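Local structure of lipoate-protein ligase 1 (Plasmodium falciparum, 5T8U) at residues G153-K158 with D310-N315. The protein is a lipoate-protein ligase by name and family, with a catalytic domain of the lipoyl protein ligase A/B family and a C-terminal domain, and holds lipoic acid in this structure. Numbering follows the deposited sequence.
Sequences GSAFKK and DCLDIN. With LPA (lipoic acid), chain C.
Leu312 reaches across to the strand 153-158 with both of its methyl groups. Leu312 CD2 lies 3.8 Å from the carbonyl oxygen Ser154 O. Leu312 CD1 comes in at the edge of the Phe156 ring, near its plane, 4.3 Å from Phe156 CE2. A forked, apolar side chain suits this place: chi1 -68° sets CG anti to the carbonyl carbon, and chi2 171° then sends one methyl to the backbone and the other to the ring. The small side chain of Ala155 is consistent with the close approach of Leu312 CD2, 4.1 Å from Ala155 CA. The contact joins the mixed sheet of the catalytic region, whose Gly153 and Ser154 line the lipoic acid pocket, to the C-terminal region at the entry to helix 314-321; Ser154 O is 3.0 Å from LPA C2. Two residues further on, Ile314 sends CD1 towards the strand, 4.0 Å from Phe156 O and 4.1 Å from Lys157 CG. The aliphatic stem of Lys157 crosses Ile314 at about a right angle, offering methylenes to the methyl. Asp313, whose side chain starts out away from the strand, N-caps the helix, OD1 accepting from Leu316 N; Asp313 N bonds to Cys311 SG (3.3 Å).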
ATOM      1  N   GLY A 153       0.853  -3.459   9.147  1.00 82.48           N
ATOM      2  CA  GLY A 153       1.118  -2.146   8.580  1.00 86.51           C
ATOM      3  C   GLY A 153       0.460  -1.948   7.230  1.00 81.86           C
ATOM      4  O   GLY A 153       0.692  -2.730   6.305  1.00 88.16           O
ATOM      5  N   SER A 154      -0.347  -0.899   7.093  1.00 64.21           N
ATOM      6  CA  SER A 154      -1.211  -0.734   5.935  1.00 58.45           C
ATOM      7  C   SER A 154      -0.808   0.469   5.092  1.00 60.43           C
ATOM      8  O   SER A 154      -0.068   1.355   5.528  1.00 60.58           O
ATOM      9  CB  SER A 154      -2.671  -0.586   6.375  1.00 58.35           C
ATOM     10  OG  SER A 154      -3.096  -1.720   7.112  1.00 57.62           O
ATOM     11  N   ALA A 155      -1.316   0.477   3.860  1.00 62.97           N
ATOM     12  CA  ALA A 155      -1.149   1.593   2.940  1.00 62.32           C
ATOM     13  C   ALA A 155      -2.343   1.608   1.997  1.00 62.30           C
ATOM     14  O   ALA A 155      -3.032   0.598   1.822  1.00 64.38           O
ATOM     15  CB  ALA A 155       0.168   1.500   2.160  1.00 62.26           C
ATOM     16  N   PHE A 156      -2.580   2.768   1.383  1.00 59.38           N
ATOM     17  CA  PHE A 156      -3.826   3.009   0.670  1.00 58.35           C
ATOM     18  C   PHE A 156      -3.554   3.670  -0.674  1.00 57.25           C
ATOM     19  O   PHE A 156      -2.517   4.304  -0.887  1.00 57.60           O
ATOM     20  CB  PHE A 156      -4.772   3.891   1.494  1.00 61.03           C
ATOM     21  CG  PHE A 156      -4.842   3.510   2.944  1.00 63.57           C
ATOM     22  CD1 PHE A 156      -5.803   2.622   3.394  1.00 64.06           C
ATOM     23  CD2 PHE A 156      -3.942   4.036   3.856  1.00 64.40           C
ATOM     24  CE1 PHE A 156      -5.867   2.269   4.728  1.00 63.70           C
ATOM     25  CE2 PHE A 156      -4.002   3.685   5.190  1.00 65.43           C
ATOM     26  CZ  PHE A 156      -4.966   2.800   5.625  1.00 65.00           C
ATOM     27  N   LYS A 157      -4.515   3.508  -1.583  1.00 55.30           N
ATOM     28  CA  LYS A 157      -4.527   4.209  -2.858  1.00 55.87           C
ATOM     29  C   LYS A 157      -5.975   4.370  -3.295  1.00 62.43           C
ATOM     30  O   LYS A 157      -6.782   3.448  -3.146  1.00 58.53           O
ATOM     31  CB  LYS A 157      -3.722   3.467  -3.931  1.00 54.18           C
ATOM     32  CG  LYS A 157      -3.904   4.020  -5.337  1.00 55.12           C
ATOM     33  CD  LYS A 157      -2.801   3.539  -6.267  1.00 55.84           C
ATOM     34  CE  LYS A 157      -2.940   4.136  -7.660  1.00 59.83           C
ATOM     35  NZ  LYS A 157      -2.822   5.622  -7.661  1.00 61.77           N
ATOM     36  N   LYS A 158      -6.296   5.548  -3.825  1.00 79.07           N
ATOM     37  CA  LYS A 158      -7.652   5.880  -4.235  1.00 85.13           C
ATOM     38  C   LYS A 158      -7.703   6.083  -5.742  1.00 85.20           C
ATOM     39  O   LYS A 158      -6.752   6.578  -6.354  1.00 88.77           O
ATOM     40  CB  LYS A 158      -8.151   7.146  -3.521  1.00 87.40           C
ATOM     41  CG  LYS A 158      -9.583   7.544  -3.859  1.00 88.27           C
ATOM     42  CD  LYS A 158     -10.599   6.564  -3.291  1.00 86.51           C
ATOM     43  CE  LYS A 158     -11.998   6.853  -3.814  1.00 87.42           C
ATOM     44  NZ  LYS A 158     -13.046   6.131  -3.045  1.00 86.62           N
ATOM     45  N   ASP A 310       7.766   9.923   3.147  1.00 94.79           N
ATOM     46  CA  ASP A 310       7.381   8.745   3.911  1.00 97.71           C
ATOM     47  C   ASP A 310       5.872   8.689   4.130  1.00 91.59           C
ATOM     48  O   ASP A 310       5.396   7.942   4.992  1.00 94.27           O
ATOM     49  CB  ASP A 310       8.116   8.754   5.254  1.00100.61           C
ATOM     50  CG  ASP A 310       8.251   7.376   5.867  1.00103.21           C
ATOM     51  OD1 ASP A 310       8.577   6.422   5.132  1.00104.66           O
ATOM     52  OD2 ASP A 310       8.054   7.257   7.095  1.00104.49           O
ATOM     53  N   CYS A 311       5.113   9.455   3.350  0.88 77.48           N
ATOM     54  CA  CYS A 311       3.726   9.769   3.658  0.88 72.10           C
ATOM     55  C   CYS A 311       2.768   8.749   3.052  0.88 67.75           C
ATOM     56  O   CYS A 311       3.071   8.098   2.050  0.88 68.49           O
ATOM     57  CB  CYS A 311       3.383  11.169   3.137  0.88 73.10           C
ATOM     58  SG  CYS A 311       1.773  11.815   3.641  0.88 74.69           S
ATOM     59  N   LEU A 312       1.596   8.626   3.677  1.00 61.38           N
ATOM     60  CA  LEU A 312       0.523   7.784   3.161  1.00 60.97           C
ATOM     61  C   LEU A 312      -0.354   8.506   2.149  1.00 63.68           C
ATOM     62  O   LEU A 312      -0.977   7.852   1.304  1.00 61.38           O
ATOM     63  CB  LEU A 312      -0.359   7.286   4.309  1.00 60.67           C
ATOM     64  CG  LEU A 312       0.255   6.298   5.301  1.00 61.04           C
ATOM     65  CD1 LEU A 312      -0.692   6.090   6.468  1.00 61.21           C
ATOM     66  CD2 LEU A 312       0.570   4.972   4.626  1.00 59.39           C
ATOM     67  N   ASP A 313      -0.424   9.836   2.221  1.00 68.34           N
ATOM     68  CA  ASP A 313      -1.301  10.619   1.351  1.00 69.67           C
ATOM     69  C   ASP A 313      -0.555  10.910   0.051  1.00 70.24           C
ATOM     70  O   ASP A 313       0.012  11.985  -0.160  1.00 73.83           O
ATOM     71  CB  ASP A 313      -1.748  11.895   2.052  1.00 72.46           C
ATOM     72  CG  ASP A 313      -3.016  12.475   1.458  1.00 74.72           C
ATOM     73  OD1 ASP A 313      -3.153  12.468   0.217  1.00 75.47           O
ATOM     74  OD2 ASP A 313      -3.881  12.932   2.235  1.00 75.55           O
ATOM     75  N   ILE A 314      -0.556   9.911  -0.835  0.93 67.78           N
ATOM     76  CA  ILE A 314       0.120  10.045  -2.123  0.93 68.32           C
ATOM     77  C   ILE A 314      -0.522  11.138  -2.969  0.93 70.11           C
ATOM     78  O   ILE A 314       0.170  11.846  -3.713  0.93 73.19           O
ATOM     79  CB  ILE A 314       0.127   8.688  -2.857  0.93 66.69           C
ATOM     80  CG1 ILE A 314      -1.297   8.132  -2.997  0.93 65.72           C
ATOM     81  CG2 ILE A 314       1.030   7.703  -2.119  0.93 64.10           C
ATOM     82  CD1 ILE A 314      -1.395   6.858  -3.820  0.93 65.33           C
ATOM     83  N   ASN A 315      -1.843  11.294  -2.875  0.85 66.43           N
ATOM     84  CA  ASN A 315      -2.524  12.359  -3.605  0.85 68.22           C
ATOM     85  C   ASN A 315      -1.958  13.724  -3.232  0.85 67.37           C
ATOM     86  O   ASN A 315      -1.574  14.515  -4.103  0.85 66.30           O
ATOM     87  CB  ASN A 315      -4.025  12.296  -3.320  0.85 71.15           C
ATOM     88  CG  ASN A 315      -4.771  13.520  -3.815  0.85 76.76           C
ATOM     89  OD1 ASN A 315      -4.908  14.511  -3.097  0.85 77.31           O
ATOM     90  ND2 ASN A 315      -5.271  13.450  -5.044  0.85 78.54           N
TER
HETATM   91  C1  LPA C 401       3.815   1.242   6.738  0.79 75.42           C
HETATM   92  O1  LPA C 401       4.131   0.723   7.841  0.79 75.28           O
HETATM   93  C2  LPA C 401       2.827   0.531   5.816  0.79 76.30           C
HETATM   94  O2  LPA C 401       4.311   2.349   6.397  0.79 74.97           O
HETATM   95  C3  LPA C 401       3.479  -0.735   5.268  0.79 76.78           C
HETATM   96  C4  LPA C 401       2.675  -1.267   4.084  0.79 77.13           C
HETATM   97  C5  LPA C 401       3.500  -2.337   3.370  0.79 78.68           C
HETATM   98  C6  LPA C 401       2.853  -2.771   2.202  0.79 79.85           C
HETATM   99  S6  LPA C 401       3.884  -3.400   1.246  0.79 81.08           S
HETATM  100  C7  LPA C 401       1.543  -4.190   2.625  0.79 79.36           C
HETATM  101  C8  LPA C 401       1.586  -5.281   1.462  0.79 79.70           C
HETATM  102  S8  LPA C 401       2.916  -4.773   0.308  0.79 80.81           S